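Local coordinates for thermophilic dibenzothiophene desulfurization enzyme C (Paenibacillus sp. A11-2, PDB 5XDC), which probably catalyses the FMNH2- and O2-dependent oxidation of dibenzothiophene to its 5-oxide and then its 5,5-dioxide, as a tetrameric flavin monooxygenase, at residues S128-A133 with T386-V391; V341-I346 with R396-W401; T72-I77 with T251-T256. All blocks are in the same frame, centred on the assembly; numbering follows the deposited sequence.

Contact 1 of 3, residues S128-A133 with T386-V391. With IND (indole), chain J.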
loop_
_atom_site.group_PDB
_atom_site.type_symbol
_atom_site.label_atom_id
_atom_site.label_comp_id
_atom_site.label_asym_id
_atom_site.label_seq_id
_atom_site.Cartn_x
_atom_site.Cartn_y
_atom_site.Cartn_z
ATOM N N SER B 128 -32.554 3.502 18.050
ATOM C CA SER B 128 -31.387 3.134 17.275
ATOM C C SER B 128 -30.205 3.279 18.214
ATOM O O SER B 128 -30.175 4.210 19.019
ATOM C CB SER B 128 -31.209 4.041 16.056
ATOM O OG SER B 128 -29.897 3.915 15.526
ATOM N N SER B 129 -29.234 2.372 18.134
ATOM C CA SER B 129 -28.034 2.492 18.952
ATOM C C SER B 129 -26.902 3.169 18.202
ATOM O O SER B 129 -25.766 3.185 18.690
ATOM C CB SER B 129 -27.590 1.118 19.464
ATOM O OG SER B 129 -27.531 0.150 18.450
ATOM N N GLU B 130 -27.200 3.751 17.042
ATOM C CA GLU B 130 -26.217 4.399 16.174
ATOM C C GLU B 130 -26.570 5.877 16.071
ATOM O O GLU B 130 -27.159 6.324 15.085
ATOM C CB GLU B 130 -26.208 3.703 14.816
ATOM C CG GLU B 130 -25.617 2.319 14.943
ATOM C CD GLU B 130 -25.857 1.417 13.764
ATOM O OE1 GLU B 130 -26.445 1.849 12.744
ATOM O OE2 GLU B 130 -25.438 0.251 13.863
ATOM N N ASN B 131 -26.203 6.637 17.102
ATOM C CA ASN B 131 -26.570 8.047 17.171
ATOM C C ASN B 131 -25.518 8.963 16.551
ATOM O O ASN B 131 -25.848 9.816 15.720
ATOM C CB ASN B 131 -26.824 8.447 18.627
ATOM C CG ASN B 131 -28.250 8.166 19.067
ATOM O OD1 ASN B 131 -29.134 9.014 18.917
ATOM N ND2 ASN B 131 -28.485 6.969 19.603
ATOM N N ASN B 132 -24.253 8.803 16.940
ATOM C CA ASN B 132 -23.171 9.667 16.467
ATOM C C ASN B 132 -23.419 11.112 16.906
ATOM O O ASN B 132 -23.467 12.043 16.097
ATOM C CB ASN B 132 -23.010 9.573 14.943
ATOM C CG ASN B 132 -21.793 10.340 14.435
ATOM O OD1 ASN B 132 -20.865 10.625 15.195
ATOM N ND2 ASN B 132 -21.796 10.680 13.148
ATOM N N ALA B 133 -23.580 11.281 18.216
ATOM C CA ALA B 133 -23.847 12.596 18.774
ATOM C C ALA B 133 -23.809 12.513 20.291
ATOM O O ALA B 133 -24.086 11.458 20.874
ATOM C CB ALA B 133 -25.206 13.136 18.307
ATOM N N THR B 386 -18.653 -0.108 6.068
ATOM C CA THR B 386 -17.393 0.167 6.749
ATOM C C THR B 386 -17.320 1.599 7.276
ATOM O O THR B 386 -16.456 1.900 8.108
ATOM C CB THR B 386 -16.182 -0.080 5.824
ATOM O OG1 THR B 386 -16.362 0.615 4.581
ATOM C CG2 THR B 386 -15.943 -1.556 5.567
ATOM N N LEU B 387 -18.201 2.491 6.800
ATOM C CA LEU B 387 -18.273 3.871 7.251
ATOM C C LEU B 387 -19.094 4.038 8.520
ATOM O O LEU B 387 -19.207 5.165 9.020
ATOM C CB LEU B 387 -18.874 4.742 6.149
ATOM C CG LEU B 387 -18.123 4.685 4.817
ATOM C CD1 LEU B 387 -18.919 5.373 3.726
ATOM C CD2 LEU B 387 -16.754 5.323 4.948
ATOM N N HIS B 388 -19.663 2.950 9.048
ATOM C CA HIS B 388 -20.487 3.032 10.253
ATOM C C HIS B 388 -19.832 3.902 11.317
ATOM O O HIS B 388 -20.476 4.775 11.917
ATOM C CB HIS B 388 -20.743 1.617 10.780
ATOM C CG HIS B 388 -21.486 1.578 12.074
ATOM N ND1 HIS B 388 -20.860 1.719 13.294
ATOM C CD2 HIS B 388 -22.801 1.400 12.336
ATOM C CE1 HIS B 388 -21.764 1.631 14.257
ATOM N NE2 HIS B 388 -22.946 1.430 13.702
ATOM N N ASP B 389 -18.555 3.654 11.590
ATOM C CA ASP B 389 -17.759 4.508 12.444
ATOM C C ASP B 389 -16.350 4.503 11.874
ATOM O O ASP B 389 -15.948 3.527 11.232
ATOM C CB ASP B 389 -17.780 4.050 13.914
ATOM C CG ASP B 389 -17.399 2.601 14.090
ATOM O OD1 ASP B 389 -18.283 1.711 13.980
ATOM O OD2 ASP B 389 -16.209 2.363 14.340
ATOM N N PRO B 390 -15.610 5.592 12.029
ATOM C CA PRO B 390 -14.386 5.769 11.228
ATOM C C PRO B 390 -13.270 4.830 11.665
ATOM O O PRO B 390 -12.866 4.808 12.828
ATOM C CB PRO B 390 -14.013 7.239 11.446
ATOM C CG PRO B 390 -14.807 7.698 12.605
ATOM C CD PRO B 390 -16.002 6.805 12.749
ATOM N N VAL B 391 -12.747 4.080 10.695
ATOM C CA VAL B 391 -11.666 3.154 11.004
ATOM C C VAL B 391 -10.440 3.915 11.495
ATOM O O VAL B 391 -9.642 3.384 12.271
ATOM C CB VAL B 391 -11.364 2.273 9.783
ATOM C CG1 VAL B 391 -10.673 3.077 8.673
ATOM C CG2 VAL B 391 -10.556 1.077 10.193
HETATM N N1 IND J . -25.791 0.671 6.362
HETATM C C2 IND J . -26.804 0.120 7.023
HETATM C C3 IND J . -26.707 0.655 8.180
HETATM C C4 IND J . -25.331 2.263 9.503
HETATM C C5 IND J . -24.214 3.091 9.365
HETATM C C6 IND J . -23.519 3.160 8.140
HETATM C C7 IND J . -23.944 2.400 7.055
HETATM C C8 IND J . -25.050 1.582 7.180
HETATM C C9 IND J . -25.750 1.512 8.434
#
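Glu130 and His388 meet in the wall of the indole-binding pocket, where a loop of the acyl-CoA dehydrogenase-like middle domain faces a loop of the helical C-terminal domain. The two side chains cross at about a right angle, the carboxylate plane standing 80° from the imidazole plane, and Glu130 OE2 comes to 2.8 Å from His388 NE2, at the ring edge and near its plane. OE2 is also hydrogen-bonded to Tyr93 OH, a residue of the FMN site, while the other oxygen turns to the ligand: Glu130 OE1 lies 3.5 Å from C4 of the indole. Beyond CG the glutamate chain is extended (chi2 166°), which gives it the length to span from its own loop to the opposite one.

His388 suits its place because it has a nitrogen on each side of the ring. CG anti to the backbone N (chi1 175°) carries the ring toward Glu130, and its turn about CB-CG points NE2 there and ND1 at Asp389. There ND1 donates to Asp389 OD1, 2.7 Å away, in the ring plane and on the anti lone pair of that oxygen, so the carboxylate fixes the ring's rotation. His388 CA packs 3.7 Å from C6 of the indole. Behind Glu130 the loop is held by an ST turn, in which Ser128, itself an FMN-site residue, accepts through OG from Glu130 N at 3.1 Å.

Contact 2 of 3, residues V341-I346 with R396-W401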
loop_
_atom_site.group_PDB
_atom_site.type_symbol
_atom_site.label_atom_id
_atom_site.label_comp_id
_atom_site.label_asym_id
_atom_site.label_seq_id
_atom_site.Cartn_x
_atom_site.Cartn_y
_atom_site.Cartn_z
ATOM N N VAL B 341 -10.820 -6.708 19.180
ATOM C CA VAL B 341 -11.892 -6.556 18.198
ATOM C C VAL B 341 -11.563 -5.429 17.226
ATOM O O VAL B 341 -11.725 -5.573 16.011
ATOM C CB VAL B 341 -13.236 -6.303 18.906
ATOM C CG1 VAL B 341 -14.312 -5.850 17.912
ATOM C CG2 VAL B 341 -13.692 -7.565 19.640
ATOM N N ALA B 342 -11.125 -4.291 17.753
ATOM C CA ALA B 342 -10.764 -3.164 16.900
ATOM C C ALA B 342 -9.692 -3.574 15.905
ATOM O O ALA B 342 -9.766 -3.230 14.720
ATOM C CB ALA B 342 -10.287 -1.998 17.753
ATOM N N SER B 343 -8.698 -4.336 16.371
ATOM C CA SER B 343 -7.633 -4.784 15.484
ATOM C C SER B 343 -8.192 -5.640 14.357
ATOM O O SER B 343 -7.861 -5.437 13.182
ATOM C CB SER B 343 -6.583 -5.565 16.273
ATOM O OG SER B 343 -5.902 -4.745 17.212
ATOM N N ALA B 344 -9.044 -6.612 14.696
ATOM C CA ALA B 344 -9.657 -7.444 13.675
ATOM C C ALA B 344 -10.488 -6.610 12.707
ATOM O O ALA B 344 -10.456 -6.841 11.488
ATOM C CB ALA B 344 -10.515 -8.524 14.332
ATOM N N LYS B 345 -11.235 -5.625 13.225
ATOM C CA LYS B 345 -12.053 -4.791 12.352
ATOM C C LYS B 345 -11.197 -3.972 11.397
ATOM O O LYS B 345 -11.561 -3.798 10.228
ATOM C CB LYS B 345 -12.928 -3.862 13.177
ATOM C CG LYS B 345 -14.034 -3.209 12.369
ATOM C CD LYS B 345 -14.664 -2.095 13.145
ATOM C CE LYS B 345 -15.782 -1.476 12.371
ATOM N NZ LYS B 345 -16.254 -0.268 13.035
ATOM N N ILE B 346 -10.082 -3.424 11.891
ATOM C CA ILE B 346 -9.183 -2.625 11.054
ATOM C C ILE B 346 -8.681 -3.450 9.873
ATOM O O ILE B 346 -8.760 -3.027 8.706
ATOM C CB ILE B 346 -8.018 -2.083 11.901
ATOM C CG1 ILE B 346 -8.509 -1.032 12.893
ATOM C CG2 ILE B 346 -6.911 -1.503 11.001
ATOM C CD1 ILE B 346 -7.552 -0.794 14.037
ATOM N N ARG B 396 -6.514 4.720 15.937
ATOM C CA ARG B 396 -6.029 5.530 17.054
ATOM C C ARG B 396 -6.220 4.811 18.386
ATOM O O ARG B 396 -5.345 4.865 19.255
ATOM C CB ARG B 396 -6.734 6.890 17.095
ATOM C CG ARG B 396 -6.122 7.864 18.125
ATOM C CD ARG B 396 -6.907 9.166 18.252
ATOM N NE ARG B 396 -6.180 10.157 19.052
ATOM C CZ ARG B 396 -6.106 10.146 20.382
ATOM N NH1 ARG B 396 -6.716 9.203 21.089
ATOM N NH2 ARG B 396 -5.417 11.084 21.013
ATOM N N GLU B 397 -7.355 4.140 18.560
ATOM C CA GLU B 397 -7.627 3.435 19.807
ATOM C C GLU B 397 -6.632 2.300 20.033
ATOM O O GLU B 397 -6.118 2.124 21.145
ATOM C CB GLU B 397 -9.074 2.944 19.805
ATOM C CG GLU B 397 -10.072 4.097 19.967
ATOM C CD GLU B 397 -11.463 3.838 19.367
ATOM O OE1 GLU B 397 -11.764 2.716 18.895
ATOM O OE2 GLU B 397 -12.257 4.800 19.372
ATOM N N VAL B 398 -6.333 1.525 18.998
ATOM C CA VAL B 398 -5.334 0.475 19.164
ATOM C C VAL B 398 -3.962 1.086 19.436
ATOM O O VAL B 398 -3.193 0.570 20.252
ATOM C CB VAL B 398 -5.322 -0.448 17.938
ATOM C CG1 VAL B 398 -4.218 -1.482 18.045
ATOM C CG2 VAL B 398 -6.683 -1.150 17.790
ATOM N N GLY B 399 -3.624 2.188 18.764
ATOM C CA GLY B 399 -2.326 2.808 19.003
ATOM C C GLY B 399 -2.202 3.390 20.399
ATOM O O GLY B 399 -1.144 3.297 21.034
ATOM N N ASN B 400 -3.272 4.012 20.886
ATOM C CA ASN B 400 -3.275 4.588 22.227
ATOM C C ASN B 400 -3.106 3.499 23.280
ATOM O O ASN B 400 -2.433 3.702 24.298
ATOM C CB ASN B 400 -4.574 5.361 22.444
ATOM C CG ASN B 400 -4.468 6.425 23.519
ATOM O OD1 ASN B 400 -3.381 6.882 23.880
ATOM N ND2 ASN B 400 -5.629 6.847 24.026
ATOM N N TRP B 401 -3.697 2.329 23.046
ATOM C CA TRP B 401 -3.458 1.194 23.930
ATOM C C TRP B 401 -2.012 0.706 23.831
ATOM O O TRP B 401 -1.325 0.538 24.851
ATOM C CB TRP B 401 -4.424 0.058 23.599
ATOM C CG TRP B 401 -3.983 -1.228 24.199
ATOM C CD1 TRP B 401 -4.136 -1.621 25.499
ATOM C CD2 TRP B 401 -3.280 -2.282 23.534
ATOM N NE1 TRP B 401 -3.579 -2.868 25.675
ATOM C CE2 TRP B 401 -3.050 -3.294 24.484
ATOM C CE3 TRP B 401 -2.834 -2.474 22.222
ATOM C CZ2 TRP B 401 -2.386 -4.478 24.165
ATOM C CZ3 TRP B 401 -2.185 -3.651 21.902
ATOM C CH2 TRP B 401 -1.967 -4.638 22.870
#
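Val398 pushes its CG2 methyl toward the 341-346 helix segment, where it meets Ala342, Ser343 and Ile346. The motif is helix-helix packing between helix 331-363, in the C-terminal helical domain of this acyl-CoA dehydrogenase-like fold, and the late helix 391-404: the segments run at 136° to each other, nearer antiparallel than parallel, with their axes 9.7 Å apart. All four touching residues are buried, yet the shared area is small, because one valine carries nearly the whole of its helix's side.

The residue types fit this geometry. Ala342 offers only a CB, which lies 3.7 Å from Val398 CG2, and its smallness lets the valine come close to the helix. Ile346, one turn further on, reaches out and meets the valine tip to tip, with its CD1 3.9 Å from the same CG2. The branching of valine serves both sides of the meeting: CG1 stands anti to the backbone N (chi1 176°) and turns to Ser343, while CG2 touches all three neighbours.

Ser343 is the polar member of an otherwise apolar patch, but its hydroxyl is satisfied within its own helix by a hydrogen bond with Val339 O. The third subunit adds to the packing, its Ala304 against Ser343 and Ile346 and its Gly300 against Val398. Ser343 OG, beside its backbone N, touches both valine methyls, Val398 CG2 at 3.7 Å and Val398 CG1 at 3.8 Å.

Contact 3 of 3, residues T72-I77 with T251-T256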
loop_
_atom_site.group_PDB
_atom_site.type_symbol
_atom_site.label_atom_id
_atom_site.label_comp_id
_atom_site.label_asym_id
_atom_site.label_seq_id
_atom_site.Cartn_x
_atom_site.Cartn_y
_atom_site.Cartn_z
ATOM N N THR B 72 -20.212 -19.705 16.937
ATOM C CA THR B 72 -21.167 -20.184 15.946
ATOM C C THR B 72 -21.940 -19.031 15.309
ATOM O O THR B 72 -22.144 -19.006 14.088
ATOM C CB THR B 72 -22.128 -21.176 16.604
ATOM O OG1 THR B 72 -21.364 -22.301 17.065
ATOM C CG2 THR B 72 -23.175 -21.651 15.627
ATOM N N VAL B 73 -22.422 -18.100 16.131
ATOM C CA VAL B 73 -23.137 -16.932 15.620
ATOM C C VAL B 73 -22.268 -16.171 14.620
ATOM O O VAL B 73 -22.706 -15.851 13.511
ATOM C CB VAL B 73 -23.564 -16.024 16.785
ATOM C CG1 VAL B 73 -24.151 -14.721 16.260
ATOM C CG2 VAL B 73 -24.572 -16.743 17.696
ATOM N N TYR B 74 -21.037 -15.860 15.010
ATOM C CA TYR B 74 -20.157 -15.089 14.135
ATOM C C TYR B 74 -19.905 -15.812 12.814
ATOM O O TYR B 74 -19.898 -15.186 11.745
ATOM C CB TYR B 74 -18.844 -14.784 14.857
ATOM C CG TYR B 74 -18.937 -13.709 15.916
ATOM C CD1 TYR B 74 -19.339 -12.414 15.587
ATOM C CD2 TYR B 74 -18.607 -13.970 17.246
ATOM C CE1 TYR B 74 -19.421 -11.416 16.547
ATOM C CE2 TYR B 74 -18.661 -12.979 18.208
ATOM C CZ TYR B 74 -19.071 -11.700 17.860
ATOM O OH TYR B 74 -19.139 -10.723 18.812
ATOM N N GLU B 75 -19.667 -17.130 12.861
ATOM C CA GLU B 75 -19.432 -17.874 11.627
ATOM C C GLU B 75 -20.666 -17.843 10.737
ATOM O O GLU B 75 -20.561 -17.701 9.509
ATOM C CB GLU B 75 -19.013 -19.310 11.961
ATOM C CG GLU B 75 -18.686 -20.145 10.734
ATOM C CD GLU B 75 -17.984 -21.470 11.053
ATOM O OE1 GLU B 75 -17.782 -22.258 10.105
ATOM O OE2 GLU B 75 -17.636 -21.729 12.230
ATOM N N ALA B 76 -21.855 -17.959 11.345
ATOM C CA ALA B 76 -23.096 -17.917 10.580
ATOM C C ALA B 76 -23.308 -16.540 9.959
ATOM O O ALA B 76 -23.775 -16.434 8.821
ATOM C CB ALA B 76 -24.285 -18.284 11.470
ATOM N N ILE B 77 -22.982 -15.479 10.699
ATOM C CA ILE B 77 -23.088 -14.120 10.158
ATOM C C ILE B 77 -22.218 -13.981 8.917
ATOM O O ILE B 77 -22.656 -13.465 7.881
ATOM C CB ILE B 77 -22.692 -13.085 11.228
ATOM C CG1 ILE B 77 -23.744 -13.001 12.342
ATOM C CG2 ILE B 77 -22.505 -11.699 10.608
ATOM C CD1 ILE B 77 -23.279 -12.290 13.586
ATOM N N THR B 251 -20.566 -6.105 19.230
ATOM C CA THR B 251 -21.198 -5.556 18.037
ATOM C C THR B 251 -20.157 -5.191 16.990
ATOM O O THR B 251 -20.368 -5.413 15.796
ATOM C CB THR B 251 -22.045 -4.349 18.434
ATOM O OG1 THR B 251 -23.109 -4.776 19.298
ATOM C CG2 THR B 251 -22.663 -3.659 17.204
ATOM N N GLN B 252 -19.032 -4.634 17.421
ATOM C CA GLN B 252 -17.968 -4.301 16.480
ATOM C C GLN B 252 -17.372 -5.558 15.859
ATOM O O GLN B 252 -16.937 -5.527 14.703
ATOM C CB GLN B 252 -16.919 -3.451 17.198
ATOM C CG GLN B 252 -17.417 -2.073 17.541
ATOM C CD GLN B 252 -17.397 -1.142 16.333
ATOM O OE1 GLN B 252 -16.483 -1.206 15.519
ATOM N NE2 GLN B 252 -18.405 -0.287 16.212
ATOM N N LEU B 253 -17.395 -6.688 16.572
ATOM C CA LEU B 253 -16.959 -7.941 15.962
ATOM C C LEU B 253 -18.017 -8.538 15.037
ATOM O O LEU B 253 -17.666 -9.241 14.078
ATOM C CB LEU B 253 -16.546 -8.953 17.038
ATOM C CG LEU B 253 -15.738 -10.144 16.533
ATOM C CD1 LEU B 253 -14.409 -9.724 15.974
ATOM C CD2 LEU B 253 -15.506 -11.144 17.662
ATOM N N ILE B 254 -19.309 -8.254 15.273
ATOM C CA ILE B 254 -20.331 -8.574 14.277
ATOM C C ILE B 254 -20.010 -7.874 12.960
ATOM O O ILE B 254 -20.011 -8.495 11.894
ATOM C CB ILE B 254 -21.734 -8.190 14.788
ATOM C CG1 ILE B 254 -22.164 -9.134 15.910
ATOM C CG2 ILE B 254 -22.752 -8.234 13.668
ATOM C CD1 ILE B 254 -23.408 -8.658 16.675
ATOM N N PHE B 255 -19.730 -6.568 13.022
ATOM C CA PHE B 255 -19.393 -5.829 11.810
ATOM C C PHE B 255 -18.177 -6.441 11.127
ATOM O O PHE B 255 -18.138 -6.577 9.894
ATOM C CB PHE B 255 -19.122 -4.364 12.144
ATOM C CG PHE B 255 -20.283 -3.634 12.795
ATOM C CD1 PHE B 255 -21.573 -4.097 12.668
ATOM C CD2 PHE B 255 -20.058 -2.459 13.509
ATOM C CE1 PHE B 255 -22.638 -3.411 13.255
ATOM C CE2 PHE B 255 -21.115 -1.770 14.099
ATOM C CZ PHE B 255 -22.407 -2.253 13.967
ATOM N N THR B 256 -17.166 -6.804 11.920
ATOM C CA THR B 256 -15.957 -7.416 11.380
ATOM C C THR B 256 -16.287 -8.646 10.549
ATOM O O THR B 256 -15.737 -8.845 9.461
ATOM C CB THR B 256 -15.013 -7.784 12.526
ATOM O OG1 THR B 256 -14.632 -6.608 13.235
ATOM C CG2 THR B 256 -13.746 -8.456 12.013
#
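Tyr74 drives the CE1 edge of its ring into the hollow between the Leu253 and Ile254 side chains, up against the main chain of segment 251-256. One face of the ring is covered by the leucine, whose CD2 methyl sits 3.9 Å from the Tyr74 ring centroid and 24° off the ring normal, a CH-pi contact displaced toward the rim. At the edge, Tyr74 CE1 comes to 3.4 Å from Ile254 N, while Ile254 CG1, 3.6 Å from Tyr74 CE1, approaches from the side of the ring plane away from Leu253 CD2. Chi1 carries Leu253 CG toward the tyrosine, and the turn about the next bond (chi2 64°) sets CD2 over the ring.

These helices join the N-terminal and C-terminal helical domains of the acyl-CoA dehydrogenase fold, running at 36° to each other with axes 9.7 Å apart. One turn beyond Tyr74, Ile77 CD1 rests against the fork of Ile254, 4.1 Å from both Ile254 CG1 and CG2, the two side chains crossing at about a right angle. Tyrosine suits the spot because its apolar ring fills the groove while its hydroxyl is hydrogen-bonded with Ile250 O, in the partner helix 247-276. Replacing it with alanine would probably open a gap beneath Leu253 CD2 and cost the Ile250 carbonyl that partner. His257, one turn on from Leu253, also stacks its ring on that of Tyr74.

From the N terminus, helix 70-83 comes first, and contact 3 closes when the chain, after passing through the middle-domain strands, reaches helix 247-276. Contact 1 opens within that span, at the loop after strand 124-127, and closes only at 386-391, so contacts 1 and 3 cross. Contact 2 opens later, on helix 331-363, and closes on helix 391-404, just past contact 1, which it therefore also crosses; contacts 3 and 2 follow in series. Contact 3 ties the N-terminal helices, and contact 1 the middle domain, to the C-terminal helices, while contact 2 packs helix 331-363 against helix 391-404. Polar side chains join all three: Asp389 forms a salt bridge with Lys345, and Gln252 probably hydrogen-bonds to both.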